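Local coordinates for protein cycloalternan-forming enzyme (Listeria monocytogenes serovar 1/2a, PDB 5F7U) that is a multidomain glycoside hydrolase family 31 enzyme, with a TIM-barrel domain and a family 6 carbohydrate-binding module, that holds glycans at several sites, at residues A[977-991]-A[1031-1043]. The protein carries 1 engineered substitution. Numbering follows the deposited sequence.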
loop_
_atom_site.group_PDB
_atom_site.type_symbol
_atom_site.label_atom_id
_atom_site.label_comp_id
_atom_site.label_asym_id
_atom_site.label_seq_id
_atom_site.Cartn_x
_atom_site.Cartn_y
_atom_site.Cartn_z
ATOM N N GLU A 977 -39.319 1.919 3.714
ATOM C CA GLU A 977 -38.767 1.444 2.438
ATOM C C GLU A 977 -37.566 0.536 2.686
ATOM O O GLU A 977 -36.657 0.885 3.449
ATOM C CB GLU A 977 -38.405 2.623 1.527
ATOM C CG GLU A 977 -37.780 2.222 0.187
ATOM C CD GLU A 977 -37.605 3.374 -0.808
ATOM O OE1 GLU A 977 -38.071 4.506 -0.557
ATOM O OE2 GLU A 977 -36.990 3.141 -1.874
ATOM N N PHE A 978 -37.588 -0.634 2.043
ATOM C CA PHE A 978 -36.528 -1.639 2.138
ATOM C C PHE A 978 -35.814 -1.785 0.799
ATOM O O PHE A 978 -36.426 -1.637 -0.282
ATOM C CB PHE A 978 -37.098 -3.022 2.480
ATOM C CG PHE A 978 -37.759 -3.124 3.840
ATOM C CD1 PHE A 978 -39.104 -2.780 4.019
ATOM C CD2 PHE A 978 -37.051 -3.622 4.938
ATOM C CE1 PHE A 978 -39.716 -2.903 5.267
ATOM C CE2 PHE A 978 -37.659 -3.736 6.192
ATOM C CZ PHE A 978 -38.995 -3.379 6.356
ATOM N N ASP A 979 -34.534 -2.120 0.886
ATOM C CA ASP A 979 -33.726 -2.489 -0.261
ATOM C C ASP A 979 -33.522 -3.984 -0.120
ATOM O O ASP A 979 -32.802 -4.432 0.779
ATOM C CB ASP A 979 -32.372 -1.768 -0.208
ATOM C CG ASP A 979 -32.501 -0.252 -0.254
ATOM O OD1 ASP A 979 -33.091 0.270 -1.220
ATOM O OD2 ASP A 979 -31.965 0.423 0.656
ATOM N N ILE A 980 -34.174 -4.773 -0.977
ATOM C CA ILE A 980 -34.212 -6.215 -0.764
ATOM C C ILE A 980 -33.614 -7.004 -1.916
ATOM O O ILE A 980 -33.909 -6.740 -3.079
ATOM C CB ILE A 980 -35.644 -6.699 -0.443
ATOM C CG1 ILE A 980 -36.021 -6.209 0.962
ATOM C CG2 ILE A 980 -35.754 -8.231 -0.545
ATOM C CD1 ILE A 980 -37.457 -6.426 1.361
ATOM N N ASP A 981 -32.756 -7.963 -1.577
ATOM C CA ASP A 981 -32.239 -8.887 -2.582
ATOM C C ASP A 981 -33.101 -10.129 -2.765
ATOM O O ASP A 981 -33.702 -10.632 -1.810
ATOM C CB ASP A 981 -30.813 -9.302 -2.222
ATOM C CG ASP A 981 -29.805 -8.227 -2.539
ATOM O OD1 ASP A 981 -29.967 -7.540 -3.585
ATOM O OD2 ASP A 981 -28.848 -8.063 -1.739
ATOM N N ALA A 982 -33.166 -10.608 -4.007
ATOM C CA ALA A 982 -33.645 -11.956 -4.285
ATOM C C ALA A 982 -32.634 -12.956 -3.725
ATOM O O ALA A 982 -31.420 -12.772 -3.881
ATOM C CB ALA A 982 -33.821 -12.148 -5.784
ATOM N N VAL A 983 -33.121 -14.001 -3.053
ATOM C CA VAL A 983 -32.210 -14.970 -2.420
ATOM C C VAL A 983 -31.481 -15.814 -3.478
ATOM O O VAL A 983 -30.282 -16.069 -3.336
ATOM C CB VAL A 983 -32.938 -15.862 -1.375
ATOM C CG1 VAL A 983 -31.971 -16.853 -0.723
ATOM C CG2 VAL A 983 -33.614 -15.009 -0.301
ATOM N N ASP A 984 -32.207 -16.208 -4.533
ATOM C CA ASP A 984 -31.737 -17.122 -5.593
ATOM C C ASP A 984 -32.185 -16.669 -6.975
ATOM O O ASP A 984 -32.795 -17.438 -7.719
ATOM C CB ASP A 984 -32.345 -18.508 -5.389
ATOM C CG ASP A 984 -31.626 -19.312 -4.357
ATOM O OD1 ASP A 984 -30.452 -19.671 -4.594
ATOM O OD2 ASP A 984 -32.249 -19.606 -3.319
ATOM N N GLY A 985 -31.937 -15.415 -7.304
ATOM C CA GLY A 985 -32.291 -14.918 -8.627
ATOM C C GLY A 985 -33.752 -14.535 -8.783
ATOM O O GLY A 985 -34.578 -14.706 -7.873
ATOM N N ALA A 986 -34.067 -14.002 -9.961
ATOM C CA ALA A 986 -35.414 -13.517 -10.249
ATOM C C ALA A 986 -36.421 -14.659 -10.111
ATOM O O ALA A 986 -36.251 -15.718 -10.709
ATOM C CB ALA A 986 -35.457 -12.921 -11.639
ATOM N N SER A 987 -37.446 -14.443 -9.299
ATOM C CA SER A 987 -38.391 -15.506 -8.955
ATOM C C SER A 987 -39.513 -14.921 -8.133
ATOM O O SER A 987 -39.379 -13.828 -7.563
ATOM C CB SER A 987 -37.704 -16.567 -8.072
ATOM O OG SER A 987 -38.532 -17.702 -7.867
ATOM N N ASP A 988 -40.603 -15.683 -8.021
ATOM C CA ASP A 988 -41.560 -15.438 -6.949
ATOM C C ASP A 988 -40.947 -15.868 -5.623
ATOM O O ASP A 988 -40.186 -16.826 -5.596
ATOM C CB ASP A 988 -42.860 -16.192 -7.195
ATOM C CG ASP A 988 -43.739 -15.519 -8.246
ATOM O OD1 ASP A 988 -43.327 -14.508 -8.878
ATOM O OD2 ASP A 988 -44.861 -16.015 -8.431
ATOM N N TYR A 989 -41.275 -15.144 -4.546
ATOM C CA TYR A 989 -40.831 -15.463 -3.186
ATOM C C TYR A 989 -41.983 -15.235 -2.226
ATOM O O TYR A 989 -43.021 -14.660 -2.610
ATOM C CB TYR A 989 -39.648 -14.570 -2.767
ATOM C CG TYR A 989 -38.375 -14.896 -3.510
ATOM C CD1 TYR A 989 -37.501 -15.880 -3.029
ATOM C CD2 TYR A 989 -38.021 -14.197 -4.681
ATOM C CE1 TYR A 989 -36.326 -16.179 -3.705
ATOM C CE2 TYR A 989 -36.854 -14.494 -5.370
ATOM C CZ TYR A 989 -36.015 -15.494 -4.879
ATOM O OH TYR A 989 -34.848 -15.833 -5.530
ATOM N N THR A 990 -41.818 -15.733 -1.006
ATOM C CA THR A 990 -42.703 -15.374 0.092
ATOM C C THR A 990 -42.021 -14.337 0.959
ATOM O O THR A 990 -40.901 -14.552 1.431
ATOM C CB THR A 990 -43.056 -16.594 0.945
ATOM O OG1 THR A 990 -43.615 -17.606 0.103
ATOM C CG2 THR A 990 -44.063 -16.213 2.013
ATOM N N MET A 991 -42.687 -13.207 1.160
ATOM C CA MET A 991 -42.208 -12.212 2.115
ATOM C C MET A 991 -42.960 -12.363 3.446
ATOM O O MET A 991 -44.184 -12.172 3.494
ATOM C CB MET A 991 -42.377 -10.808 1.523
ATOM C CG MET A 991 -41.963 -9.690 2.475
ATOM S SD MET A 991 -42.038 -8.051 1.728
ATOM C CE MET A 991 -43.807 -7.855 1.440
ATOM N N VAL A 1031 -46.677 -12.929 2.508
ATOM C CA VAL A 1031 -47.116 -12.107 1.369
ATOM C C VAL A 1031 -46.394 -12.598 0.100
ATOM O O VAL A 1031 -45.149 -12.630 0.092
ATOM C CB VAL A 1031 -46.787 -10.604 1.614
ATOM C CG1 VAL A 1031 -47.233 -9.735 0.438
ATOM C CG2 VAL A 1031 -47.398 -10.111 2.928
ATOM N N PRO A 1032 -47.152 -12.956 -0.971
ATOM C CA PRO A 1032 -46.505 -13.339 -2.236
ATOM C C PRO A 1032 -45.927 -12.121 -2.952
ATOM O O PRO A 1032 -46.628 -11.102 -3.128
ATOM C CB PRO A 1032 -47.644 -13.978 -3.059
ATOM C CG PRO A 1032 -48.900 -13.419 -2.492
ATOM C CD PRO A 1032 -48.633 -12.976 -1.072
ATOM N N VAL A 1033 -44.639 -12.211 -3.320
ATOM C CA VAL A 1033 -43.943 -11.134 -4.024
ATOM C C VAL A 1033 -43.174 -11.718 -5.202
ATOM O O VAL A 1033 -42.870 -12.920 -5.222
ATOM C CB VAL A 1033 -42.980 -10.314 -3.102
ATOM C CG1 VAL A 1033 -43.729 -9.664 -1.935
ATOM C CG2 VAL A 1033 -41.815 -11.158 -2.595
ATOM N N THR A 1034 -42.869 -10.868 -6.179
ATOM C CA THR A 1034 -42.050 -11.266 -7.316
ATOM C C THR A 1034 -40.823 -10.375 -7.266
ATOM O O THR A 1034 -40.948 -9.133 -7.293
ATOM C CB THR A 1034 -42.815 -11.088 -8.640
ATOM O OG1 THR A 1034 -43.968 -11.932 -8.630
ATOM C CG2 THR A 1034 -41.942 -11.466 -9.827
ATOM N N LEU A 1035 -39.651 -11.000 -7.141
ATOM C CA LEU A 1035 -38.396 -10.254 -7.029
ATOM C C LEU A 1035 -37.513 -10.465 -8.237
ATOM O O LEU A 1035 -37.462 -11.563 -8.806
ATOM C CB LEU A 1035 -37.637 -10.646 -5.762
ATOM C CG LEU A 1035 -38.386 -10.386 -4.455
ATOM C CD1 LEU A 1035 -37.455 -10.796 -3.314
ATOM C CD2 LEU A 1035 -38.811 -8.922 -4.295
ATOM N N GLN A 1036 -36.825 -9.403 -8.626
ATOM C CA GLN A 1036 -35.887 -9.507 -9.735
ATOM C C GLN A 1036 -34.449 -9.526 -9.241
ATOM O O GLN A 1036 -34.196 -9.455 -8.036
ATOM C CB GLN A 1036 -36.128 -8.388 -10.755
ATOM C CG GLN A 1036 -36.330 -7.025 -10.153
ATOM C CD GLN A 1036 -36.873 -6.017 -11.128
ATOM O OE1 GLN A 1036 -37.801 -6.294 -11.902
ATOM N NE2 GLN A 1036 -36.304 -4.827 -11.099
ATOM N N ALA A 1037 -33.506 -9.652 -10.181
ATOM C CA ALA A 1037 -32.072 -9.446 -9.879
ATOM C C ALA A 1037 -31.765 -8.025 -9.394
ATOM O O ALA A 1037 -32.416 -7.041 -9.798
ATOM C CB ALA A 1037 -31.235 -9.770 -11.105
ATOM N N GLY A 1038 -30.770 -7.928 -8.523
ATOM C CA GLY A 1038 -30.304 -6.652 -8.003
ATOM C C GLY A 1038 -31.127 -6.218 -6.808
ATOM O O GLY A 1038 -31.752 -7.033 -6.117
ATOM N N ASN A 1039 -31.132 -4.913 -6.598
ATOM C CA ASN A 1039 -31.820 -4.306 -5.494
ATOM C C ASN A 1039 -33.318 -4.174 -5.836
ATOM O O ASN A 1039 -33.689 -3.537 -6.838
ATOM C CB ASN A 1039 -31.169 -2.949 -5.224
ATOM C CG ASN A 1039 -31.688 -2.281 -3.984
ATOM O OD1 ASN A 1039 -32.611 -2.765 -3.339
ATOM N ND2 ASN A 1039 -31.081 -1.152 -3.629
ATOM N N ASN A 1040 -34.173 -4.779 -5.015
ATOM C CA ASN A 1040 -35.617 -4.643 -5.196
ATOM C C ASN A 1040 -36.123 -3.585 -4.246
ATOM O O ASN A 1040 -35.824 -3.629 -3.046
ATOM C CB ASN A 1040 -36.332 -5.969 -4.918
ATOM C CG ASN A 1040 -36.032 -7.026 -5.967
ATOM O OD1 ASN A 1040 -36.775 -7.159 -6.924
ATOM N ND2 ASN A 1040 -34.931 -7.767 -5.801
ATOM N N GLN A 1041 -36.875 -2.629 -4.777
ATOM C CA GLN A 1041 -37.432 -1.557 -3.956
ATOM C C GLN A 1041 -38.727 -2.067 -3.355
ATOM O O GLN A 1041 -39.675 -2.324 -4.093
ATOM C CB GLN A 1041 -37.688 -0.297 -4.798
ATOM C CG GLN A 1041 -38.337 0.839 -4.005
ATOM C CD GLN A 1041 -38.705 2.058 -4.838
ATOM O OE1 GLN A 1041 -39.382 1.959 -5.873
ATOM N NE2 GLN A 1041 -38.288 3.234 -4.365
ATOM N N VAL A 1042 -38.761 -2.205 -2.029
ATOM C CA VAL A 1042 -39.960 -2.698 -1.335
ATOM C C VAL A 1042 -40.447 -1.623 -0.373
ATOM O O VAL A 1042 -39.785 -1.338 0.626
ATOM C CB VAL A 1042 -39.697 -4.046 -0.619
ATOM C CG1 VAL A 1042 -40.934 -4.543 0.133
ATOM C CG2 VAL A 1042 -39.223 -5.100 -1.619
ATOM N N VAL A 1043 -41.593 -1.024 -0.694
ATOM C CA VAL A 1043 -42.127 0.106 0.072
ATOM C C VAL A 1043 -43.425 -0.292 0.758
ATOM O O VAL A 1043 -44.394 -0.685 0.105
ATOM C CB VAL A 1043 -42.385 1.363 -0.810
ATOM C CG1 VAL A 1043 -42.788 2.552 0.056
ATOM C CG2 VAL A 1043 -41.174 1.718 -1.671
#
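Ile980 and Val1042 meet across two antiparallel strands, Ile980 CD1 lying 3.7 Å from Val1042 CG2, and from here a hydrophobic core spreads between two layers. Strands 977-981 and 1039-1043 pair in one layer, 987-991 and 1031-1035 in the other; the two segments turn between layers in opposite directions, as in the beta-sandwich of family 6 carbohydrate-binding modules. Beta-branched Ile980, Val1033 and Val1042 suit extended strands and turn their methyls into the core, whereas long, unbranched Met991 can span both layers: the bend at chi3 (66°) turns CE onto Val1033 CG1, and SD lies 4.0 Å from Val1042 CG1. Leu1035 bridges likewise, its CD1 3.7 Å from Tyr989 CD2 and also touching Ile980. The Tyr989 hydroxyl donates to Gly985 O (2.6 Å) and accepts from Asp984 N, pinning the turn that joins its two strands.

Asn1040 is a polar residue buried beside this core, and its amide is well used: ND2 donates to Ile980 O (3.1 Å) and to Gln1036 O, while OD1 accepts from Gln1036 N and from Asn1009. Ile980 O is thereby gripped twice, by Asn1040 ND2 and Asn1040 N from opposite faces of its plane.

The outward faces are mostly polar and more open, Gln1041, Asp988 and Thr1034 being exposed. Gln1041 NE2 bonds to Glu977 OE2 from above the carboxylate plane (2.8 Å), both chains being long enough to meet over the strands. On the other layer, Thr1034 OG1 donates to Asp988 OD1 (2.7 Å). The Asn1039-Asp979 bond is weak; Asp979 holds His947 more firmly through OD2.

Pro778 of strand 776-778 covers Asp979 and Asn1039. Strand 1002-1008 continues the first layer beyond 1039-1043, its Ile1008 packing on Val1033, Leu1035 and Val1042, while strand 1054-1062 flanks 987-991 and presents Ile1061 to Ile980 and Tyr989.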